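Local coordinates for protein 2-oxoglutarate carboxylase small subunit (Hydrogenobacter thermophilus, PDB 7KCT) that belongs to the biotin carboxylase family, has an ATP-grasp domain, and binds adenosine-5'-diphosphate, magnesium and bicarbonate, at residues A[22-27]-A[51-56]; A[177-182]-A[186-191]; A[406-411]-A[432-437]. One frame throughout, in Å; residues are numbered along the deposited sequence.

Contact 1: A[22-27]-A[51-56]; sequences IACRVI and VKMADE
M53 reaches from the last turn of its short helix to the flank of helix 20-32, where C24 and I27, almost one turn apart, receive it. The thioether chain runs extended from CA to SD and then folds at chi3 (56°), which swings the terminal methyl back over the helix surface. C24 SG and M53 SD are in van der Waals contact, 3.7 Å apart, with C24 CB also near that sulfur. Past the bend, M53 CE rests 3.6 Å from the carbonyl oxygen C24 O and 3.7 Å from I27 CG2, so one methyl touches both backbone and side chain. I27 and M53 lie at a slant to each other, and the two branches of the isoleucine divide the work: CG2 takes the methionine, while CD1 extends to A54 CB at 4.2 Å. No hydrogen bond joins the segments; the contact is buried, mostly apolar, and includes two sulfurs. It packs helix 20-32 against the place where helix 49-53 ends and the chain turns into strand 56-59. I27 also rests on V16 of strand 13-16 and A54 on A39 of strand 36-41, within the Rossmann-like N-terminal domain, while M53 touches T417 of the second subunit.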
ATOM      1  N   ILE A  22       5.362 -14.903  -2.989  1.00 27.05           N
ATOM      2  CA  ILE A  22       5.587 -14.701  -4.421  1.00 24.82           C
ATOM      3  C   ILE A  22       4.469 -15.370  -5.216  1.00 26.00           C
ATOM      4  O   ILE A  22       4.071 -14.881  -6.277  1.00 20.73           O
ATOM      5  CB  ILE A  22       7.004 -15.194  -4.801  1.00 24.36           C
ATOM      6  CG1 ILE A  22       7.341 -14.835  -6.241  1.00 30.53           C
ATOM      7  CG2 ILE A  22       7.166 -16.724  -4.662  1.00 24.97           C
ATOM      8  CD1 ILE A  22       7.338 -13.345  -6.563  1.00 32.47           C
ATOM      9  N   ALA A  23       3.940 -16.495  -4.734  1.00 22.49           N
ATOM     10  CA  ALA A  23       2.832 -17.082  -5.466  1.00 21.93           C
ATOM     11  C   ALA A  23       1.631 -16.141  -5.401  1.00 25.69           C
ATOM     12  O   ALA A  23       0.971 -15.907  -6.426  1.00 22.13           O
ATOM     13  CB  ALA A  23       2.509 -18.485  -4.944  1.00 20.94           C
ATOM     14  N   CYS A  24       1.418 -15.481  -4.249  1.00 21.96           N
ATOM     15  CA  CYS A  24       0.329 -14.512  -4.152  1.00 22.95           C
ATOM     16  C   CYS A  24       0.550 -13.318  -5.064  1.00 26.55           C
ATOM     17  O   CYS A  24      -0.393 -12.851  -5.720  1.00 27.23           O
ATOM     18  CB  CYS A  24       0.138 -14.057  -2.701  1.00 25.34           C
ATOM     19  SG  CYS A  24      -0.449 -15.413  -1.611  1.00 27.93           S
ATOM     20  N   ARG A  25       1.777 -12.818  -5.119  1.00 23.37           N
ATOM     21  CA  ARG A  25       2.143 -11.707  -5.998  1.00 21.64           C
ATOM     22  C   ARG A  25       1.865 -12.021  -7.457  1.00 25.35           C
ATOM     23  O   ARG A  25       1.344 -11.178  -8.206  1.00 24.38           O
ATOM     24  CB  ARG A  25       3.629 -11.390  -5.772  1.00 24.60           C
ATOM     25  CG  ARG A  25       4.234 -10.481  -6.822  1.00 25.47           C
ATOM     26  CD  ARG A  25       3.841  -9.046  -6.554  1.00 26.95           C
ATOM     27  NE  ARG A  25       4.362  -8.077  -7.514  1.00 28.02           N
ATOM     28  CZ  ARG A  25       3.706  -7.642  -8.574  1.00 31.40           C
ATOM     29  NH1 ARG A  25       2.495  -8.122  -8.862  1.00 26.72           N
ATOM     30  NH2 ARG A  25       4.269  -6.700  -9.333  1.00 32.72           N
ATOM     31  N   VAL A  26       2.230 -13.214  -7.898  1.00 23.19           N
ATOM     32  CA  VAL A  26       1.949 -13.594  -9.274  1.00 24.85           C
ATOM     33  C   VAL A  26       0.450 -13.786  -9.499  1.00 24.94           C
ATOM     34  O   VAL A  26      -0.091 -13.372 -10.531  1.00 23.13           O
ATOM     35  CB  VAL A  26       2.753 -14.861  -9.627  1.00 23.38           C
ATOM     36  CG1 VAL A  26       2.340 -15.409 -10.982  1.00 26.76           C
ATOM     37  CG2 VAL A  26       4.292 -14.551  -9.586  1.00 26.22           C
ATOM     38  N   ILE A  27      -0.235 -14.471  -8.573  1.00 24.90           N
ATOM     39  CA  ILE A  27      -1.676 -14.667  -8.703  1.00 23.12           C
ATOM     40  C   ILE A  27      -2.394 -13.343  -8.846  1.00 23.60           C
ATOM     41  O   ILE A  27      -3.322 -13.215  -9.651  1.00 23.77           O
ATOM     42  CB  ILE A  27      -2.264 -15.484  -7.536  1.00 19.49           C
ATOM     43  CG1 ILE A  27      -1.803 -16.909  -7.662  1.00 23.12           C
ATOM     44  CG2 ILE A  27      -3.818 -15.396  -7.566  1.00 25.32           C
ATOM     45  CD1 ILE A  27      -1.955 -17.739  -6.450  1.00 23.29           C
ATOM     46  N   VAL A  51      -3.169 -21.019  -2.102  1.00 23.86           N
ATOM     47  CA  VAL A  51      -4.192 -22.009  -2.458  1.00 24.08           C
ATOM     48  C   VAL A  51      -5.598 -21.405  -2.412  1.00 27.25           C
ATOM     49  O   VAL A  51      -6.419 -21.697  -3.278  1.00 25.00           O
ATOM     50  CB  VAL A  51      -4.072 -23.252  -1.550  1.00 27.83           C
ATOM     51  CG1 VAL A  51      -5.283 -24.265  -1.748  1.00 27.08           C
ATOM     52  CG2 VAL A  51      -2.699 -23.912  -1.764  1.00 30.00           C
ATOM     53  N   LYS A  52      -5.899 -20.553  -1.421  1.00 28.20           N
ATOM     54  CA  LYS A  52      -7.218 -19.913  -1.380  1.00 26.14           C
ATOM     55  C   LYS A  52      -7.403 -18.899  -2.512  1.00 27.17           C
ATOM     56  O   LYS A  52      -8.504 -18.781  -3.077  1.00 28.53           O
ATOM     57  CB  LYS A  52      -7.423 -19.237  -0.026  1.00 23.59           C
ATOM     58  CG  LYS A  52      -7.741 -20.208   1.105  1.00 34.56           C
ATOM     59  CD  LYS A  52      -7.436 -19.602   2.494  1.00 41.30           C
ATOM     60  CE  LYS A  52      -8.127 -20.395   3.622  1.00 50.17           C
ATOM     61  NZ  LYS A  52      -9.604 -19.962   3.747  1.00 57.08           N
ATOM     62  N   MET A  53      -6.345 -18.176  -2.875  1.00 26.30           N
ATOM     63  CA  MET A  53      -6.463 -17.114  -3.875  1.00 28.06           C
ATOM     64  C   MET A  53      -6.581 -17.676  -5.288  1.00 29.10           C
ATOM     65  O   MET A  53      -7.251 -17.074  -6.124  1.00 27.41           O
ATOM     66  CB  MET A  53      -5.235 -16.181  -3.844  1.00 30.72           C
ATOM     67  CG  MET A  53      -5.182 -15.121  -2.797  1.00 35.17           C
ATOM     68  SD  MET A  53      -3.676 -14.032  -2.881  1.00 36.86           S
ATOM     69  CE  MET A  53      -3.707 -13.406  -4.506  1.00 33.10           C
ATOM     70  N   ALA A  54      -5.930 -18.804  -5.586  1.00 25.48           N
ATOM     71  CA  ALA A  54      -5.957 -19.351  -6.935  1.00 24.05           C
ATOM     72  C   ALA A  54      -7.374 -19.808  -7.272  1.00 24.03           C
ATOM     73  O   ALA A  54      -8.164 -20.142  -6.386  1.00 27.41           O
ATOM     74  CB  ALA A  54      -4.978 -20.535  -7.041  1.00 26.70           C
ATOM     75  N   ASP A  55      -7.673 -19.908  -8.568  1.00 24.86           N
ATOM     76  CA  ASP A  55      -8.990 -20.443  -8.960  1.00 27.44           C
ATOM     77  C   ASP A  55      -9.085 -21.942  -8.735  1.00 24.24           C
ATOM     78  O   ASP A  55     -10.170 -22.462  -8.451  1.00 25.91           O
ATOM     79  CB  ASP A  55      -9.289 -20.176 -10.417  1.00 25.26           C
ATOM     80  CG  ASP A  55      -9.264 -18.699 -10.742  1.00 32.29           C
ATOM     81  OD1 ASP A  55      -9.920 -17.896 -10.062  1.00 35.80           O
ATOM     82  OD2 ASP A  55      -8.518 -18.339 -11.652  1.00 36.93           O
ATOM     83  N   GLU A  56      -7.979 -22.652  -8.881  1.00 25.57           N
ATOM     84  CA  GLU A  56      -7.935 -24.094  -8.622  1.00 21.69           C
ATOM     85  C   GLU A  56      -6.573 -24.440  -8.064  1.00 21.57           C
ATOM     86  O   GLU A  56      -5.588 -23.764  -8.356  1.00 22.02           O
ATOM     87  CB  GLU A  56      -8.211 -24.898  -9.897  1.00 25.01           C
ATOM     88  CG  GLU A  56      -7.196 -24.768 -10.986  1.00 24.40           C
ATOM     89  CD  GLU A  56      -7.650 -25.275 -12.373  1.00 30.98           C
ATOM     90  OE1 GLU A  56      -7.928 -26.479 -12.532  1.00 26.97           O
ATOM     91  OE2 GLU A  56      -7.653 -24.468 -13.332  1.00 27.51           O
TER

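Contact 2: A[177-182]-A[186-191]; sequences RICRNE and VRNYEN
The side-chain amide of N188 is clasped on one face and at one edge by strand 177-179. Over the face lies the aliphatic stem of R177, with R177 CB 3.9 Å from N188 CG and the next carbons continuing above the same face toward OD1. At the edge, within the plane of the amide, N188 ND2 gives an N-H to the sulfur of C179. This bond to C179 SG is 3.4 Å long and nearly straight, at 169°. The carbonyl oxygen I178 O sits only 2.9 Å from N188 ND2, yet the angle is too poor for a hydrogen bond.

The second flat group, the guanidinium of R177, stands almost upright to the amide, their planes 79° apart. A bend at chi2 (-74°) carries it along the helix, where R177 NH2 comes within 3.8 Å of N191 O at a slant, without bonding. Its main partner lies a turn further on: NH1 forms a salt bridge with E195 of the same helix.

At the other end of the contact, V186 N donates to E182 O over 3.2 Å, an ordinary bond of the first turn of helix 182-200. N181 caps that helix, its OD1 accepting from E184 N.

The chain turns from strand into helix through R180 and N181, and the two run nearly antiparallel in the ATP-grasp domain, their axes 8.6 Å apart at closest approach. The strand is an edge strand of its three-stranded antiparallel sheet, and the side chain of I178, pointing away from the helix, is about 7 Å from a bound ADP. Chemically, a thiol sulfur is a soft and probably weak acceptor, but the in-plane N-H...S bond probably sets the rotation of the amide, while the R177 stem packs over one face.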
ATOM      1  N   ARG A 177      33.359 -18.223   1.203  1.00 36.13           N
ATOM      2  CA  ARG A 177      34.352 -18.230   2.277  1.00 37.92           C
ATOM      3  C   ARG A 177      35.437 -17.190   2.066  1.00 45.68           C
ATOM      4  O   ARG A 177      36.113 -17.180   1.031  1.00 41.40           O
ATOM      5  CB  ARG A 177      35.026 -19.582   2.428  1.00 47.75           C
ATOM      6  CG  ARG A 177      34.117 -20.723   2.777  1.00 49.42           C
ATOM      7  CD  ARG A 177      33.646 -20.686   4.217  1.00 52.87           C
ATOM      8  NE  ARG A 177      33.079 -21.990   4.560  1.00 59.27           N
ATOM      9  CZ  ARG A 177      31.844 -22.373   4.242  1.00 60.93           C
ATOM     10  NH1 ARG A 177      31.027 -21.553   3.583  1.00 54.17           N
ATOM     11  NH2 ARG A 177      31.427 -23.582   4.570  1.00 57.25           N
ATOM     12  N   ILE A 178      35.637 -16.355   3.085  1.00 44.93           N
ATOM     13  CA  ILE A 178      36.734 -15.389   3.047  1.00 45.36           C
ATOM     14  C   ILE A 178      38.024 -16.059   3.492  1.00 43.93           C
ATOM     15  O   ILE A 178      38.029 -16.785   4.486  1.00 42.94           O
ATOM     16  CB  ILE A 178      36.415 -14.182   3.946  1.00 42.98           C
ATOM     17  CG1 ILE A 178      35.167 -13.463   3.433  1.00 46.00           C
ATOM     18  CG2 ILE A 178      37.587 -13.224   4.001  1.00 45.34           C
ATOM     19  CD1 ILE A 178      34.466 -12.578   4.496  1.00 46.67           C
ATOM     20  N   CYS A 179      39.138 -15.793   2.801  1.00 42.49           N
ATOM     21  CA  CYS A 179      40.431 -16.399   3.148  1.00 43.90           C
ATOM     22  C   CYS A 179      41.481 -15.297   3.168  1.00 42.72           C
ATOM     23  O   CYS A 179      41.725 -14.661   2.140  1.00 44.06           O
ATOM     24  CB  CYS A 179      40.825 -17.510   2.161  1.00 49.12           C
ATOM     25  SG  CYS A 179      39.500 -18.672   1.668  1.00 46.85           S
ATOM     26  N   ARG A 180      42.084 -15.056   4.330  1.00 42.51           N
ATOM     27  CA  ARG A 180      43.010 -13.940   4.503  1.00 43.67           C
ATOM     28  C   ARG A 180      44.474 -14.372   4.501  1.00 45.63           C
ATOM     29  O   ARG A 180      45.364 -13.518   4.526  1.00 46.72           O
ATOM     30  CB  ARG A 180      42.659 -13.186   5.786  1.00 42.54           C
ATOM     31  CG  ARG A 180      41.288 -12.471   5.656  1.00 50.31           C
ATOM     32  CD  ARG A 180      40.984 -11.562   6.801  1.00 43.08           C
ATOM     33  NE  ARG A 180      39.618 -11.046   6.785  1.00 39.94           N
ATOM     34  CZ  ARG A 180      39.262  -9.929   6.184  1.00 35.51           C
ATOM     35  NH1 ARG A 180      40.165  -9.215   5.533  1.00 39.22           N
ATOM     36  NH2 ARG A 180      38.005  -9.522   6.251  1.00 45.53           N
ATOM     37  N   ASN A 181      44.735 -15.666   4.407  1.00 47.10           N
ATOM     38  CA  ASN A 181      46.083 -16.191   4.274  1.00 50.55           C
ATOM     39  C   ASN A 181      45.961 -17.600   3.723  1.00 52.64           C
ATOM     40  O   ASN A 181      44.860 -18.155   3.627  1.00 47.09           O
ATOM     41  CB  ASN A 181      46.826 -16.189   5.611  1.00 51.97           C
ATOM     42  CG  ASN A 181      46.072 -16.921   6.682  1.00 51.02           C
ATOM     43  OD1 ASN A 181      45.792 -18.116   6.571  1.00 47.90           O
ATOM     44  ND2 ASN A 181      45.709 -16.194   7.731  1.00 50.37           N
ATOM     45  N   GLU A 182      47.122 -18.186   3.391  1.00 54.82           N
ATOM     46  CA  GLU A 182      47.127 -19.496   2.759  1.00 51.67           C
ATOM     47  C   GLU A 182      46.620 -20.564   3.711  1.00 52.73           C
ATOM     48  O   GLU A 182      46.028 -21.559   3.275  1.00 51.06           O
ATOM     49  CB  GLU A 182      48.533 -19.850   2.268  1.00 51.02           C
ATOM     50  CG  GLU A 182      48.511 -21.073   1.383  1.00 53.04           C
ATOM     51  CD  GLU A 182      49.747 -21.259   0.543  1.00 56.80           C
ATOM     52  OE1 GLU A 182      50.445 -22.266   0.751  1.00 69.69           O
ATOM     53  OE2 GLU A 182      49.998 -20.438  -0.369  1.00 62.56           O
ATOM     54  N   VAL A 186      43.343 -23.117   2.381  1.00 57.48           N
ATOM     55  CA  VAL A 186      43.365 -24.572   2.295  1.00 55.03           C
ATOM     56  C   VAL A 186      42.251 -25.162   3.144  1.00 58.83           C
ATOM     57  O   VAL A 186      41.529 -26.065   2.698  1.00 58.92           O
ATOM     58  CB  VAL A 186      44.751 -25.109   2.692  1.00 56.62           C
ATOM     59  CG1 VAL A 186      44.706 -26.623   2.709  1.00 50.56           C
ATOM     60  CG2 VAL A 186      45.800 -24.550   1.735  1.00 45.37           C
ATOM     61  N   ARG A 187      42.062 -24.646   4.364  1.00 57.34           N
ATOM     62  CA  ARG A 187      40.934 -25.111   5.153  1.00 57.68           C
ATOM     63  C   ARG A 187      39.637 -24.855   4.435  1.00 56.47           C
ATOM     64  O   ARG A 187      38.808 -25.750   4.285  1.00 54.97           O
ATOM     65  CB  ARG A 187      40.880 -24.438   6.516  1.00 61.06           C
ATOM     66  CG  ARG A 187      39.864 -25.091   7.464  1.00 70.69           C
ATOM     67  CD  ARG A 187      39.910 -24.650   8.942  1.00 75.57           C
ATOM     68  NE  ARG A 187      40.770 -23.471   9.198  1.00 79.77           N
ATOM     69  CZ  ARG A 187      42.065 -23.509   9.615  1.00 81.80           C
ATOM     70  NH1 ARG A 187      42.680 -24.648   9.838  1.00 82.90           N
ATOM     71  NH2 ARG A 187      42.725 -22.333   9.731  1.00 73.33           N
ATOM     72  N   ASN A 188      39.433 -23.612   3.999  1.00 54.33           N
ATOM     73  CA  ASN A 188      38.136 -23.221   3.480  1.00 51.77           C
ATOM     74  C   ASN A 188      37.807 -23.894   2.153  1.00 60.31           C
ATOM     75  O   ASN A 188      36.621 -24.073   1.839  1.00 53.87           O
ATOM     76  CB  ASN A 188      38.065 -21.707   3.310  1.00 52.72           C
ATOM     77  CG  ASN A 188      37.914 -20.967   4.620  1.00 54.51           C
ATOM     78  OD1 ASN A 188      37.481 -21.539   5.611  1.00 58.52           O
ATOM     79  ND2 ASN A 188      38.300 -19.688   4.633  1.00 51.80           N
ATOM     80  N   TYR A 189      38.813 -24.225   1.338  1.00 58.70           N
ATOM     81  CA  TYR A 189      38.535 -24.901   0.068  1.00 57.40           C
ATOM     82  C   TYR A 189      37.717 -26.175   0.259  1.00 56.76           C
ATOM     83  O   TYR A 189      36.605 -26.276  -0.267  1.00 63.51           O
ATOM     84  CB  TYR A 189      39.850 -25.190  -0.662  1.00 55.02           C
ATOM     85  CG  TYR A 189      39.656 -25.733  -2.059  1.00 56.61           C
ATOM     86  CD1 TYR A 189      39.465 -24.897  -3.153  1.00 59.54           C
ATOM     87  CD2 TYR A 189      39.667 -27.104  -2.281  1.00 59.96           C
ATOM     88  CE1 TYR A 189      39.290 -25.422  -4.433  1.00 64.44           C
ATOM     89  CE2 TYR A 189      39.499 -27.639  -3.550  1.00 63.70           C
ATOM     90  CZ  TYR A 189      39.307 -26.800  -4.624  1.00 64.38           C
ATOM     91  OH  TYR A 189      39.141 -27.337  -5.887  1.00 60.68           O
ATOM     92  N   GLU A 190      38.218 -27.118   1.096  1.00 59.86           N
ATOM     93  CA  GLU A 190      37.536 -28.401   1.335  1.00 64.22           C
ATOM     94  C   GLU A 190      36.140 -28.161   1.883  1.00 64.37           C
ATOM     95  O   GLU A 190      35.165 -28.830   1.496  1.00 65.27           O
ATOM     96  CB  GLU A 190      38.286 -29.249   2.361  1.00 61.05           C
ATOM     97  N   ASN A 191      36.013 -27.170   2.764  1.00 62.95           N
ATOM     98  CA  ASN A 191      34.727 -26.928   3.430  1.00 62.78           C
ATOM     99  C   ASN A 191      33.720 -26.283   2.494  1.00 65.36           C
ATOM    100  O   ASN A 191      32.535 -26.645   2.520  1.00 63.89           O
ATOM    101  CB  ASN A 191      34.865 -26.055   4.690  1.00 64.03           C
ATOM    102  CG  ASN A 191      35.761 -26.688   5.746  1.00 67.80           C
ATOM    103  OD1 ASN A 191      36.296 -27.787   5.552  1.00 61.54           O
ATOM    104  ND2 ASN A 191      35.987 -25.963   6.844  1.00 70.63           N
TER

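Contact 3: A[406-411]-A[432-437]; sequences VAVDRM and NIMKDK
V408 and M411 meet M434 where helix 404-417 passes the end of helix 427-435, and these three buried residues carry the whole contact. The tight part has two sites. At one, M411 CG lies 3.7 Å from M434 SD; at the other, V408 CG1 approaches the backbone, 3.3 Å from M434 O. The approach of V408 CG1 to M434 SD is looser, at 4.2 Å. The two methionines cross at a slant, meeting through the middle of their chains. M411 starts toward the opposite helix, but bends at chi2 (67°) and again at chi3 lead its own terminal methyl off, which leaves CB and CG to face the partner sulfur. F439 packs on both V408 and M434, and C345 of strand 341-351 lies against both methionines.

The outer side is looser and polar. K435 points away from helix 404-417 and is exposed, while D409 sends its carboxylate to R412 and R440 without touching the other segment. D436 caps helix 437-441 through F439 N.

With no hydrogen bond between the segments, the contact is held mainly by van der Waals packing, around the M434 sulfur and against its carbonyl oxygen, and the charged groups pair outside it.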
ATOM      1  N   VAL A 406      12.463  10.708   5.036  1.00 31.76           N
ATOM      2  CA  VAL A 406      11.045  10.416   5.220  1.00 35.38           C
ATOM      3  C   VAL A 406      10.782   8.939   4.980  1.00 32.54           C
ATOM      4  O   VAL A 406       9.906   8.346   5.620  1.00 29.54           O
ATOM      5  CB  VAL A 406      10.210  11.324   4.295  1.00 37.05           C
ATOM      6  CG1 VAL A 406       8.678  11.133   4.535  1.00 30.23           C
ATOM      7  CG2 VAL A 406      10.691  12.802   4.462  1.00 40.20           C
ATOM      8  N   ALA A 407      11.533   8.321   4.055  1.00 28.72           N
ATOM      9  CA  ALA A 407      11.368   6.899   3.796  1.00 29.81           C
ATOM     10  C   ALA A 407      11.801   6.086   5.002  1.00 31.28           C
ATOM     11  O   ALA A 407      11.114   5.138   5.404  1.00 26.49           O
ATOM     12  CB  ALA A 407      12.177   6.504   2.552  1.00 28.92           C
ATOM     13  N   VAL A 408      12.925   6.461   5.610  1.00 25.58           N
ATOM     14  CA  VAL A 408      13.375   5.808   6.836  1.00 25.77           C
ATOM     15  C   VAL A 408      12.336   5.959   7.951  1.00 29.13           C
ATOM     16  O   VAL A 408      12.007   4.985   8.650  1.00 28.49           O
ATOM     17  CB  VAL A 408      14.740   6.378   7.261  1.00 29.78           C
ATOM     18  CG1 VAL A 408      15.173   5.754   8.578  1.00 30.87           C
ATOM     19  CG2 VAL A 408      15.799   6.123   6.195  1.00 32.05           C
ATOM     20  N   ASP A 409      11.841   7.189   8.151  1.00 27.28           N
ATOM     21  CA  ASP A 409      10.846   7.461   9.192  1.00 32.63           C
ATOM     22  C   ASP A 409       9.566   6.681   8.925  1.00 29.35           C
ATOM     23  O   ASP A 409       8.998   6.054   9.834  1.00 27.01           O
ATOM     24  CB  ASP A 409      10.526   8.961   9.252  1.00 33.39           C
ATOM     25  CG  ASP A 409      11.728   9.845   9.635  1.00 35.96           C
ATOM     26  OD1 ASP A 409      12.643   9.403  10.365  1.00 41.28           O
ATOM     27  OD2 ASP A 409      11.732  11.019   9.232  1.00 38.20           O
ATOM     28  N   ARG A 410       9.164   6.613   7.655  1.00 26.76           N
ATOM     29  CA  ARG A 410       7.956   5.884   7.300  1.00 27.37           C
ATOM     30  C   ARG A 410       8.122   4.394   7.559  1.00 27.69           C
ATOM     31  O   ARG A 410       7.189   3.737   8.030  1.00 25.09           O
ATOM     32  CB  ARG A 410       7.612   6.143   5.829  1.00 28.31           C
ATOM     33  CG  ARG A 410       6.431   5.343   5.302  1.00 29.07           C
ATOM     34  CD  ARG A 410       5.928   6.068   4.033  1.00 30.37           C
ATOM     35  NE  ARG A 410       5.253   7.289   4.458  1.00 27.45           N
ATOM     36  CZ  ARG A 410       5.087   8.384   3.728  1.00 33.41           C
ATOM     37  NH1 ARG A 410       5.599   8.477   2.510  1.00 32.62           N
ATOM     38  NH2 ARG A 410       4.435   9.408   4.249  1.00 32.83           N
ATOM     39  N   MET A 411       9.305   3.833   7.272  1.00 24.33           N
ATOM     40  CA  MET A 411       9.536   2.410   7.524  1.00 24.80           C
ATOM     41  C   MET A 411       9.628   2.101   9.022  1.00 25.53           C
ATOM     42  O   MET A 411       9.083   1.091   9.490  1.00 22.85           O
ATOM     43  CB  MET A 411      10.822   1.951   6.808  1.00 24.90           C
ATOM     44  CG  MET A 411      11.218   0.520   7.113  1.00 25.36           C
ATOM     45  SD  MET A 411      10.080  -0.767   6.493  1.00 28.22           S
ATOM     46  CE  MET A 411      10.481  -0.752   4.764  1.00 25.99           C
ATOM     47  N   ASN A 432      15.521  -1.104  14.938  1.00 29.51           N
ATOM     48  CA  ASN A 432      16.763  -0.487  15.419  1.00 30.85           C
ATOM     49  C   ASN A 432      17.638  -0.012  14.264  1.00 30.90           C
ATOM     50  O   ASN A 432      18.356   0.979  14.393  1.00 31.92           O
ATOM     51  CB  ASN A 432      17.538  -1.470  16.305  1.00 29.73           C
ATOM     52  CG  ASN A 432      16.973  -1.577  17.719  1.00 33.35           C
ATOM     53  OD1 ASN A 432      16.247  -0.714  18.166  1.00 32.12           O
ATOM     54  ND2 ASN A 432      17.314  -2.633  18.414  1.00 31.28           N
ATOM     55  N   ILE A 433      17.657  -0.750  13.150  1.00 28.67           N
ATOM     56  CA  ILE A 433      18.374  -0.281  11.967  1.00 25.52           C
ATOM     57  C   ILE A 433      17.819   1.059  11.503  1.00 32.26           C
ATOM     58  O   ILE A 433      18.570   2.013  11.243  1.00 28.10           O
ATOM     59  CB  ILE A 433      18.319  -1.354  10.861  1.00 25.75           C
ATOM     60  CG1 ILE A 433      18.970  -2.656  11.352  1.00 31.84           C
ATOM     61  CG2 ILE A 433      18.973  -0.837   9.613  1.00 33.90           C
ATOM     62  CD1 ILE A 433      18.908  -3.837  10.372  1.00 30.99           C
ATOM     63  N   MET A 434      16.491   1.172  11.438  1.00 28.79           N
ATOM     64  CA  MET A 434      15.892   2.419  10.998  1.00 26.68           C
ATOM     65  C   MET A 434      16.214   3.570  11.955  1.00 29.37           C
ATOM     66  O   MET A 434      16.275   4.724  11.533  1.00 31.68           O
ATOM     67  CB  MET A 434      14.372   2.271  10.876  1.00 29.98           C
ATOM     68  CG  MET A 434      13.893   1.243   9.838  1.00 32.00           C
ATOM     69  SD  MET A 434      14.594   1.576   8.191  1.00 32.20           S
ATOM     70  CE  MET A 434      15.317   0.012   7.736  1.00 30.55           C
ATOM     71  N   LYS A 435      16.446   3.278  13.235  1.00 28.84           N
ATOM     72  CA  LYS A 435      16.829   4.315  14.195  1.00 34.65           C
ATOM     73  C   LYS A 435      18.336   4.588  14.235  1.00 38.71           C
ATOM     74  O   LYS A 435      18.786   5.500  14.942  1.00 32.72           O
ATOM     75  CB  LYS A 435      16.364   3.899  15.595  1.00 30.74           C
ATOM     76  CG  LYS A 435      14.877   3.887  15.819  1.00 37.89           C
ATOM     77  CD  LYS A 435      14.629   3.205  17.182  1.00 40.31           C
ATOM     78  CE  LYS A 435      13.206   3.373  17.627  1.00 44.09           C
ATOM     79  NZ  LYS A 435      12.941   2.592  18.866  1.00 53.37           N
ATOM     80  N   ASP A 436      19.135   3.769  13.574  1.00 37.13           N
ATOM     81  CA  ASP A 436      20.576   3.884  13.704  1.00 34.15           C
ATOM     82  C   ASP A 436      21.110   5.078  12.908  1.00 37.08           C
ATOM     83  O   ASP A 436      20.760   5.257  11.746  1.00 31.91           O
ATOM     84  CB  ASP A 436      21.230   2.600  13.233  1.00 33.95           C
ATOM     85  CG  ASP A 436      22.750   2.725  13.128  1.00 40.20           C
ATOM     86  OD1 ASP A 436      23.381   2.961  14.166  1.00 39.77           O
ATOM     87  OD2 ASP A 436      23.302   2.565  12.011  1.00 42.99           O
ATOM     88  N   LYS A 437      21.999   5.873  13.527  1.00 40.51           N
ATOM     89  CA  LYS A 437      22.495   7.072  12.854  1.00 42.11           C
ATOM     90  C   LYS A 437      23.232   6.729  11.566  1.00 37.83           C
ATOM     91  O   LYS A 437      23.101   7.438  10.577  1.00 35.76           O
ATOM     92  CB  LYS A 437      23.449   7.877  13.729  1.00 52.59           C
ATOM     93  CG  LYS A 437      23.849   9.285  13.246  1.00 53.61           C
ATOM     94  CD  LYS A 437      24.993   9.817  14.143  1.00 72.57           C
ATOM     95  CE  LYS A 437      25.046  11.392  13.989  1.00 85.15           C
ATOM     96  NZ  LYS A 437      24.804  11.912  12.656  1.00 79.91           N
TER

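Followed from the N terminus, the three contacts come in series, none nested in or crossing another. Contact 1 closes a loop of 23 residues that holds strand 36-41, and joins two helices that also pack on the parallel sheet of the N-terminal domain. Contact 2 closes the shortest loop, three helical residues, and folds helix 182-200 back along an edge strand of the ATP-grasp domain. Contact 3 spans 20 residues and joins two helices of the C-terminal domain that both rest on strand 341-351. Contacts 1 and 2 lie on opposite sides of the chain's centre, their own centres about 44 Å apart. Contacts 1 and 3 have segments that touch the second subunit; those of contact 2 do not.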